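Local coordinates for uncharacterized hypothetical protein (Parabacteroides merdae, PDB 4EI0) that is of unknown function but belongs to the DUF4466 family and folds into two beta-rich halves built of antiparallel sheets, at residues 281-284 with 289-292; 168-171 with 175-178; 129-132 with 138-141. All blocks are in the same frame, centred on the assembly; numbering follows the deposited sequence.

Contact 1: 281-284 with 289-292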
ATOM      1  N   TRP B 281      31.620  19.503  29.122  1.00 42.63           N
ATOM      2  CA  TRP B 281      30.598  19.501  30.189  1.00 42.56           C
ATOM      3  C   TRP B 281      30.775  20.754  31.001  1.00 45.24           C
ATOM      4  O   TRP B 281      31.881  21.077  31.364  1.00 49.29           O
ATOM      5  CB  TRP B 281      30.757  18.351  31.126  1.00 48.42           C
ATOM      6  CG  TRP B 281      30.538  16.998  30.495  1.00 43.25           C
ATOM      7  CD1 TRP B 281      31.500  16.108  30.076  1.00 48.55           C
ATOM      8  CD2 TRP B 281      29.281  16.325  30.284  1.00 44.47           C
ATOM      9  NE1 TRP B 281      30.931  14.965  29.612  1.00 52.03           N
ATOM     10  CE2 TRP B 281      29.599  15.037  29.699  1.00 40.44           C
ATOM     11  CE3 TRP B 281      27.968  16.657  30.487  1.00 42.51           C
ATOM     12  CZ2 TRP B 281      28.631  14.123  29.369  1.00 41.64           C
ATOM     13  CZ3 TRP B 281      26.991  15.735  30.108  1.00 46.39           C
ATOM     14  CH2 TRP B 281      27.327  14.490  29.554  1.00 46.61           C
ATOM     15  N   VAL B 282      29.675  21.413  31.339  1.00 41.14           N
ATOM     16  CA  VAL B 282      29.698  22.727  31.997  1.00 41.44           C
ATOM     17  C   VAL B 282      28.786  22.684  33.206  1.00 48.53           C
ATOM     18  O   VAL B 282      27.733  22.051  33.170  1.00 41.23           O
ATOM     19  CB  VAL B 282      29.213  23.796  30.999  1.00 42.31           C
ATOM     20  CG1 VAL B 282      28.943  25.111  31.662  1.00 44.54           C
ATOM     21  CG2 VAL B 282      30.255  23.940  29.902  1.00 45.00           C
ATOM     22  N   GLU B 283      29.183  23.388  34.274  1.00 44.28           N
ATOM     23  CA  GLU B 283      28.267  23.691  35.390  1.00 45.05           C
ATOM     24  C   GLU B 283      28.383  25.164  35.707  1.00 43.35           C
ATOM     25  O   GLU B 283      29.497  25.663  35.853  1.00 42.32           O
ATOM     26  CB  GLU B 283      28.597  22.854  36.626  1.00 46.89           C
ATOM     27  CG  GLU B 283      27.637  23.071  37.820  1.00 51.96           C
ATOM     28  CD  GLU B 283      28.004  22.202  39.007  1.00 57.23           C
ATOM     29  OE1 GLU B 283      27.690  21.004  38.967  1.00 60.01           O
ATOM     30  OE2 GLU B 283      28.676  22.682  39.936  1.00 61.14           O
ATOM     31  N   THR B 284      27.252  25.865  35.783  1.00 47.10           N
ATOM     32  CA  THR B 284      27.286  27.312  35.959  1.00 46.85           C
ATOM     33  C   THR B 284      27.707  27.631  37.368  1.00 53.19           C
ATOM     34  O   THR B 284      27.587  26.771  38.284  1.00 45.89           O
ATOM     35  CB  THR B 284      25.940  27.987  35.676  1.00 42.62           C
ATOM     36  OG1 THR B 284      24.928  27.379  36.458  1.00 45.41           O
ATOM     37  CG2 THR B 284      25.546  27.796  34.239  1.00 41.25           C
ATOM     38  N   TYR B 289      22.624  25.252  36.669  1.00 41.49           N
ATOM     39  CA  TYR B 289      22.492  24.491  35.428  1.00 43.55           C
ATOM     40  C   TYR B 289      23.788  23.719  35.135  1.00 41.93           C
ATOM     41  O   TYR B 289      24.890  24.180  35.467  1.00 40.76           O
ATOM     42  CB  TYR B 289      22.204  25.429  34.246  1.00 48.73           C
ATOM     43  CG  TYR B 289      20.862  26.182  34.224  1.00 47.27           C
ATOM     44  CD1 TYR B 289      19.701  25.584  33.742  1.00 45.03           C
ATOM     45  CD2 TYR B 289      20.781  27.517  34.640  1.00 51.93           C
ATOM     46  CE1 TYR B 289      18.493  26.283  33.713  1.00 49.19           C
ATOM     47  CE2 TYR B 289      19.576  28.222  34.620  1.00 58.39           C
ATOM     48  CZ  TYR B 289      18.436  27.600  34.159  1.00 48.18           C
ATOM     49  OH  TYR B 289      17.279  28.325  34.124  1.00 78.14           O
ATOM     50  N   ARG B 290      23.619  22.546  34.518  1.00 37.77           N
ATOM     51  CA  ARG B 290      24.679  21.854  33.841  1.00 39.05           C
ATOM     52  C   ARG B 290      24.370  21.797  32.375  1.00 45.14           C
ATOM     53  O   ARG B 290      23.208  21.881  31.985  1.00 42.54           O
ATOM     54  CB  ARG B 290      24.834  20.469  34.395  1.00 42.31           C
ATOM     55  CG  ARG B 290      25.566  20.480  35.697  1.00 49.56           C
ATOM     56  CD  ARG B 290      25.593  19.078  36.273  1.00 49.63           C
ATOM     57  NE  ARG B 290      26.320  19.126  37.506  1.00 47.79           N
ATOM     58  CZ  ARG B 290      26.625  18.062  38.227  1.00 61.68           C
ATOM     59  NH1 ARG B 290      26.252  16.819  37.884  1.00 62.75           N
ATOM     60  NH2 ARG B 290      27.312  18.267  39.321  1.00 55.89           N
ATOM     61  N   ALA B 291      25.395  21.685  31.547  1.00 42.69           N
ATOM     62  CA  ALA B 291      25.152  21.664  30.096  1.00 39.57           C
ATOM     63  C   ALA B 291      26.251  20.846  29.445  1.00 43.57           C
ATOM     64  O   ALA B 291      27.316  20.609  30.049  1.00 40.93           O
ATOM     65  CB  ALA B 291      25.156  23.076  29.543  1.00 36.08           C
ATOM     66  N   TYR B 292      26.005  20.443  28.208  1.00 41.25           N
ATOM     67  CA  TYR B 292      27.022  19.826  27.378  1.00 37.26           C
ATOM     68  C   TYR B 292      27.034  20.626  26.096  1.00 34.89           C
ATOM     69  O   TYR B 292      25.992  20.735  25.400  1.00 38.65           O
ATOM     70  CB  TYR B 292      26.717  18.322  27.101  1.00 41.81           C
ATOM     71  CG  TYR B 292      27.728  17.672  26.183  1.00 43.84           C
ATOM     72  CD1 TYR B 292      29.049  17.526  26.588  1.00 44.45           C
ATOM     73  CD2 TYR B 292      27.396  17.254  24.915  1.00 41.31           C
ATOM     74  CE1 TYR B 292      30.013  16.970  25.764  1.00 47.07           C
ATOM     75  CE2 TYR B 292      28.364  16.668  24.077  1.00 45.13           C
ATOM     76  CZ  TYR B 292      29.670  16.577  24.485  1.00 46.49           C
ATOM     77  OH  TYR B 292      30.643  15.979  23.697  1.00 51.62           O
TER
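Glu283 and Arg290 run side by side from a non-hydrogen-bonded pair of this antiparallel hairpin and close a side-on salt bridge. Arg290 presents NE and NH2 to the same carboxylate oxygen: NE lies 2.7 Å from Glu283 OE1, meeting its anti lone pair, and NH2 lies 2.8 Å from Glu283 OE1, nearly along the C-O bond. Carboxylate and guanidinium are almost coplanar, 8° apart. Both chains are extended, and Glu283 has CG anti to its backbone N (chi1 -177°), which sends the carboxylate out beside the arginine. The third nitrogen, NH1, is held by the carbonyl of Phe259. A leucine in place of Arg290 would probably leave the Glu283 carboxylate without the two N-H groups that grip OE1 and break the tie to the Phe259 carbonyl.

Val282 and Ala291 form the hydrogen-bonded pair, with Val282 N 2.8 Å from Ala291 O and Ala291 N 2.9 Å from Val282 O. At the turn end Thr284 N gives a nearly straight bond to Tyr289 O. The last bond there goes to the threonine hydroxyl rather than to a carbonyl, Tyr289 N reaching back to Thr284 OG1 at 3.1 Å; that hydroxyl is also bonded to Asp286 in the connecting loop.

The apolar contacts lie on both faces. On the side of the salt bridge, Tyr292 CD1 sits over the centre of one Trp281 face, 3.9 Å from Trp281 CD2, the two rings inclined at 47°; Tyr292 OH is bonded to the Leu240 carbonyl. On the other side, Val282 CB and Ala291 CB are 4.4 Å apart.

One sheet face thus carries aromatic packing beside a planar ion pair, and two N-H groups converging on OE1 would be expected to concentrate the carboxylate's negative charge there and fix the guanidinium's rotation.

Contact 2: 168-171 with 175-178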
ATOM      1  N   PHE B 168      24.235  30.350  29.608  1.00 45.61           N
ATOM      2  CA  PHE B 168      23.385  29.202  29.864  1.00 43.46           C
ATOM      3  C   PHE B 168      22.267  29.571  30.826  1.00 45.62           C
ATOM      4  O   PHE B 168      21.663  28.675  31.398  1.00 43.93           O
ATOM      5  CB  PHE B 168      24.223  28.036  30.481  1.00 49.15           C
ATOM      6  CG  PHE B 168      25.388  27.614  29.631  1.00 44.89           C
ATOM      7  CD1 PHE B 168      25.215  26.759  28.549  1.00 43.80           C
ATOM      8  CD2 PHE B 168      26.633  28.107  29.878  1.00 41.58           C
ATOM      9  CE1 PHE B 168      26.280  26.393  27.772  1.00 41.47           C
ATOM     10  CE2 PHE B 168      27.702  27.763  29.096  1.00 45.13           C
ATOM     11  CZ  PHE B 168      27.535  26.911  28.049  1.00 43.81           C
ATOM     12  N   LEU B 169      21.913  30.856  30.941  1.00 52.01           N
ATOM     13  CA  LEU B 169      20.952  31.295  31.986  1.00 44.26           C
ATOM     14  C   LEU B 169      19.590  31.722  31.518  1.00 55.08           C
ATOM     15  O   LEU B 169      18.742  32.007  32.339  1.00 46.27           O
ATOM     16  CB  LEU B 169      21.580  32.432  32.841  1.00 56.96           C
ATOM     17  CG  LEU B 169      22.977  32.084  33.454  1.00 60.04           C
ATOM     18  CD1 LEU B 169      23.665  33.168  34.296  1.00 61.08           C
ATOM     19  CD2 LEU B 169      22.824  30.804  34.288  1.00 54.09           C
ATOM     20  N   ASN B 170      19.339  31.764  30.217  1.00 45.16           N
ATOM     21  CA  ASN B 170      18.090  32.252  29.748  1.00 42.41           C
ATOM     22  C   ASN B 170      17.003  31.169  29.849  1.00 47.88           C
ATOM     23  O   ASN B 170      17.247  29.994  29.574  1.00 50.07           O
ATOM     24  CB  ASN B 170      18.213  32.736  28.296  1.00 46.29           C
ATOM     25  CG  ASN B 170      18.927  34.058  28.153  1.00 43.59           C
ATOM     26  OD1 ASN B 170      19.220  34.764  29.121  1.00 54.96           O
ATOM     27  ND2 ASN B 170      19.215  34.410  26.919  1.00 54.15           N
ATOM     28  N   GLU B 171      15.774  31.575  30.173  1.00 41.47           N
ATOM     29  CA  GLU B 171      14.616  30.668  30.228  1.00 49.92           C
ATOM     30  C   GLU B 171      14.403  29.978  28.881  1.00 44.27           C
ATOM     31  O   GLU B 171      14.373  30.624  27.821  1.00 51.11           O
ATOM     32  CB  GLU B 171      13.267  31.380  30.425  1.00 65.55           C
ATOM     33  CG  GLU B 171      12.888  32.305  31.530  1.00 86.92           C
ATOM     34  CD  GLU B 171      11.393  32.613  31.313  1.00 78.29           C
ATOM     35  OE1 GLU B 171      10.992  33.608  30.617  1.00 51.91           O
ATOM     36  OE2 GLU B 171      10.612  31.758  31.774  1.00 51.59           O
ATOM     37  N   VAL B 175      21.405  27.499  25.404  1.00 39.23           N
ATOM     38  CA  VAL B 175      22.511  28.481  25.369  1.00 41.63           C
ATOM     39  C   VAL B 175      22.046  29.635  24.550  1.00 38.68           C
ATOM     40  O   VAL B 175      21.191  29.438  23.659  1.00 42.84           O
ATOM     41  CB  VAL B 175      23.809  27.898  24.745  1.00 38.08           C
ATOM     42  CG1 VAL B 175      23.696  27.734  23.245  1.00 42.77           C
ATOM     43  CG2 VAL B 175      24.984  28.783  25.115  1.00 39.80           C
ATOM     44  N   HIS B 176      22.592  30.809  24.823  1.00 45.46           N
ATOM     45  CA  HIS B 176      22.399  31.978  23.963  1.00 46.58           C
ATOM     46  C   HIS B 176      23.728  32.603  23.713  1.00 46.17           C
ATOM     47  O   HIS B 176      24.512  32.730  24.629  1.00 48.38           O
ATOM     48  CB  HIS B 176      21.431  32.978  24.618  1.00 42.98           C
ATOM     49  CG  HIS B 176      21.062  34.148  23.714  1.00 51.91           C
ATOM     50  ND1 HIS B 176      20.013  34.115  22.858  1.00 54.36           N
ATOM     51  CD2 HIS B 176      21.703  35.353  23.499  1.00 53.72           C
ATOM     52  CE1 HIS B 176      19.962  35.297  22.193  1.00 47.70           C
ATOM     53  NE2 HIS B 176      21.007  36.025  22.559  1.00 54.89           N
ATOM     54  N   ILE B 177      23.999  32.988  22.468  1.00 44.99           N
ATOM     55  CA  ILE B 177      25.266  33.627  22.094  1.00 45.66           C
ATOM     56  C   ILE B 177      25.009  35.126  21.958  1.00 49.66           C
ATOM     57  O   ILE B 177      24.284  35.550  21.085  1.00 49.89           O
ATOM     58  CB  ILE B 177      25.837  33.110  20.732  1.00 50.08           C
ATOM     59  CG1 ILE B 177      25.784  31.566  20.599  1.00 51.15           C
ATOM     60  CG2 ILE B 177      27.227  33.639  20.547  1.00 41.73           C
ATOM     61  CD1 ILE B 177      26.463  30.802  21.706  1.00 47.68           C
ATOM     62  N   TYR B 178      25.609  35.889  22.852  1.00 45.32           N
ATOM     63  CA  TYR B 178      25.612  37.342  22.877  1.00 56.65           C
ATOM     64  C   TYR B 178      26.886  37.763  22.201  1.00 57.45           C
ATOM     65  O   TYR B 178      27.864  37.052  22.259  1.00 55.34           O
ATOM     66  CB  TYR B 178      25.626  37.863  24.335  1.00 46.13           C
ATOM     67  CG  TYR B 178      24.281  37.673  25.013  1.00 57.40           C
ATOM     68  CD1 TYR B 178      23.164  38.397  24.582  1.00 52.35           C
ATOM     69  CD2 TYR B 178      24.096  36.730  26.010  1.00 56.04           C
ATOM     70  CE1 TYR B 178      21.914  38.198  25.155  1.00 49.61           C
ATOM     71  CE2 TYR B 178      22.831  36.530  26.595  1.00 55.72           C
ATOM     72  CZ  TYR B 178      21.753  37.282  26.169  1.00 59.60           C
ATOM     73  OH  TYR B 178      20.510  37.110  26.722  1.00 59.69           O
TER
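Asn170 reaches from the loop after strand 165-167 to Tyr178, and has the largest area buried here, followed by Phe168 and Val175. Asn170 ND2 donates to Tyr178 OH over 3.0 Å in a nearly straight bond (169°), with the hydroxyl oxygen in the amide plane. The two side chains come from opposite directions, and the amide stands almost perpendicular to the phenol ring, their planes 84° apart. Asn170 ND2 also lies 3.5 Å from His176 CB. ND2 is also bonded to Glu173, while Lys192 NZ is bonded to both Asn170 OD1 and Tyr178 OH. Both ends of the amide are therefore engaged, which sets its rotation, and the lysine would be expected to polarise the two oxygens it meets.

Phe168 makes the apolar half of the contact. Its ring lies alongside Val175, and Phe168 CE1 lies 3.8 Å from Val175 CG2, the methyl approaching obliquely. Val175 has CG2 anti to the backbone N and CG1 between N and the carbonyl carbon (chi1 73°); this turns CG2, rather than CG1, to the phenyl ring.

The loop 168-171 leads out of strand 165-167, and 176-178 returns antiparallel to it as an edge strand of its sheet within the chain, with backbone bonds between His176 and Ser167 and between Tyr178 and Tyr165. Phe168 rests on Ala291 and Val293 of strand 289-299, Val175 packs on Leu157 of strand 152-159, and Arg309 of strand 302-311 binds the carbonyls of Phe168 and Asn170; the turn is thereby packed against a second sheet.

Contact 3: 129-132 with 138-141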
ATOM      1  N   PHE B 129      -5.606   6.573  20.951  1.00 41.00           N
ATOM      2  CA  PHE B 129      -5.913   6.631  19.497  1.00 48.09           C
ATOM      3  C   PHE B 129      -7.231   5.907  19.260  1.00 50.62           C
ATOM      4  O   PHE B 129      -7.518   4.902  19.933  1.00 48.93           O
ATOM      5  CB  PHE B 129      -4.863   5.911  18.656  1.00 42.37           C
ATOM      6  CG  PHE B 129      -3.481   6.524  18.704  1.00 42.73           C
ATOM      7  CD1 PHE B 129      -2.648   6.316  19.777  1.00 47.92           C
ATOM      8  CD2 PHE B 129      -3.050   7.372  17.689  1.00 45.74           C
ATOM      9  CE1 PHE B 129      -1.396   6.884  19.822  1.00 45.56           C
ATOM     10  CE2 PHE B 129      -1.799   7.946  17.740  1.00 44.78           C
ATOM     11  CZ  PHE B 129      -0.969   7.698  18.806  1.00 48.57           C
ATOM     12  N   SER B 130      -8.034   6.403  18.325  1.00 47.12           N
ATOM     13  CA  SER B 130      -9.310   5.731  18.005  1.00 46.34           C
ATOM     14  C   SER B 130      -9.702   5.981  16.573  1.00 43.72           C
ATOM     15  O   SER B 130      -9.170   6.895  15.902  1.00 44.30           O
ATOM     16  CB  SER B 130     -10.414   6.196  18.936  1.00 48.56           C
ATOM     17  OG  SER B 130     -10.573   7.596  18.872  1.00 49.85           O
ATOM     18  N   VAL B 131     -10.587   5.123  16.079  1.00 42.47           N
ATOM     19  CA  VAL B 131     -10.971   5.051  14.677  1.00 43.41           C
ATOM     20  C   VAL B 131     -12.479   4.742  14.570  1.00 48.00           C
ATOM     21  O   VAL B 131     -13.012   4.016  15.396  1.00 42.63           O
ATOM     22  CB  VAL B 131     -10.132   3.986  13.890  1.00 45.22           C
ATOM     23  CG1 VAL B 131     -10.208   2.607  14.553  1.00 49.58           C
ATOM     24  CG2 VAL B 131     -10.540   3.922  12.418  1.00 51.11           C
ATOM     25  N   LYS B 132     -13.130   5.298  13.558  1.00 39.86           N
ATOM     26  CA  LYS B 132     -14.507   4.967  13.185  1.00 50.59           C
ATOM     27  C   LYS B 132     -14.547   4.464  11.731  1.00 51.40           C
ATOM     28  O   LYS B 132     -13.867   5.020  10.887  1.00 45.67           O
ATOM     29  CB  LYS B 132     -15.400   6.219  13.277  1.00 45.83           C
ATOM     30  CG  LYS B 132     -15.569   6.809  14.689  1.00 57.19           C
ATOM     31  CD  LYS B 132     -16.504   8.038  14.644  1.00 67.03           C
ATOM     32  CE  LYS B 132     -16.314   9.060  15.754  1.00 78.11           C
ATOM     33  NZ  LYS B 132     -17.267   8.986  16.897  1.00 65.33           N
ATOM     34  N   VAL B 138     -16.318   0.967  15.847  1.00 51.94           N
ATOM     35  CA  VAL B 138     -15.237   1.808  16.426  1.00 54.23           C
ATOM     36  C   VAL B 138     -14.086   0.896  16.942  1.00 53.39           C
ATOM     37  O   VAL B 138     -14.314  -0.267  17.161  1.00 57.61           O
ATOM     38  CB  VAL B 138     -15.789   2.674  17.576  1.00 55.82           C
ATOM     39  CG1 VAL B 138     -16.868   3.632  17.047  1.00 55.17           C
ATOM     40  CG2 VAL B 138     -16.355   1.788  18.679  1.00 50.53           C
ATOM     41  N   ALA B 139     -12.844   1.403  17.059  1.00 51.09           N
ATOM     42  CA  ALA B 139     -11.743   0.711  17.749  1.00 46.62           C
ATOM     43  C   ALA B 139     -10.876   1.747  18.452  1.00 43.66           C
ATOM     44  O   ALA B 139     -10.949   2.930  18.131  1.00 51.09           O
ATOM     45  CB  ALA B 139     -10.871  -0.120  16.816  1.00 42.68           C
ATOM     46  N   GLU B 140     -10.042   1.282  19.385  1.00 44.66           N
ATOM     47  CA  GLU B 140      -9.267   2.177  20.243  1.00 52.67           C
ATOM     48  C   GLU B 140      -7.967   1.508  20.599  1.00 52.16           C
ATOM     49  O   GLU B 140      -7.912   0.288  20.609  1.00 49.23           O
ATOM     50  CB  GLU B 140     -10.069   2.547  21.522  1.00 53.10           C
ATOM     51  CG  GLU B 140      -9.361   2.315  22.844  1.00 72.72           C
ATOM     52  CD  GLU B 140     -10.164   2.839  24.019  1.00 98.43           C
ATOM     53  OE1 GLU B 140     -11.334   2.425  24.176  1.00 95.96           O
ATOM     54  OE2 GLU B 140      -9.625   3.674  24.782  1.00 82.31           O
ATOM     55  N   TYR B 141      -6.926   2.304  20.837  1.00 45.92           N
ATOM     56  CA  TYR B 141      -5.592   1.808  21.163  1.00 48.71           C
ATOM     57  C   TYR B 141      -4.858   2.845  21.995  1.00 45.28           C
ATOM     58  O   TYR B 141      -4.743   3.982  21.568  1.00 47.06           O
ATOM     59  CB  TYR B 141      -4.781   1.530  19.895  1.00 45.72           C
ATOM     60  CG  TYR B 141      -3.613   0.591  20.096  1.00 47.74           C
ATOM     61  CD1 TYR B 141      -2.404   1.042  20.610  1.00 50.06           C
ATOM     62  CD2 TYR B 141      -3.730  -0.769  19.789  1.00 50.31           C
ATOM     63  CE1 TYR B 141      -1.346   0.168  20.812  1.00 50.71           C
ATOM     64  CE2 TYR B 141      -2.680  -1.635  19.988  1.00 59.91           C
ATOM     65  CZ  TYR B 141      -1.513  -1.158  20.480  1.00 57.64           C
ATOM     66  OH  TYR B 141      -0.538  -2.039  20.656  1.00 65.04           O
TER
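Phe129 presents its ring edge to the backbone carbonyl of Tyr141: Tyr141 O lies near the ring plane, 3.6 Å from Phe129 CD1. CG is anti to the carbonyl carbon (chi1 -64°), placing the ring beside its own backbone N, the group that donates to this same oxygen. Beyond the hairpin the phenyl ring meets those of Tyr40 and Phe38, with planes inclined at about 35° and 55° respectively. The Tyr141 side chain leads away from the facing strand and touches Asp19 and Cys20 of strand 17-22.

The backbones are joined through two hydrogen-bonded pairs. Phe129 N lies 2.8 Å from Tyr141 O, and Tyr141 N returns the bond to Phe129 O at the same 2.8 Å. In the second pair, Val131 N is 3.0 Å from Ala139 O and Ala139 N is 3.1 Å from Val131 O.

On the face shared with the two aromatic residues, Val131 CG1 meets Ala139 CB at 3.6 Å, and Val131 packs further on Tyr40 and Met42. The opposite face holds Ser130, Lys132, Val138 and Glu140 and is the more polar. There Lys132 and Val138 lie side by side, touching through Lys132 CG and Val138 CG1 at 4.2 Å, while the Glu140 carboxylate turns away to a salt bridge with Lys142.

This is a two-stranded antiparallel hairpin at the margin of a sheet: strand 124-133 is paired on its other side with strand 51-58, and strand 138-147 is outermost within the chain. Its apolar face packs on strands 17-22 and 35-43 of another antiparallel sheet, a face-to-face arrangement consistent with a beta sandwich.

Contact 3 comes first along the chain, then contact 2, then contact 1, without interleaving. Contacts 1 and 2 belong together: their centres are 12 Å apart, and the segments touch where Phe168 CE2 lies 3.9 Å from Val282 CG1 and Tyr289 CD2 lies 3.9 Å from Leu169 CD2. They come from two different antiparallel sheets, so this touch joins the hairpin of strands 278-283 and 289-299 to the turn between strands 165-167 and 176-178. Contact 3 lies on the opposite side of the chain's centre, 44 Å from either by centres, in a third sheet. The elongated chain thus has two beta-rich halves, and contact 3 touches neither of the other two.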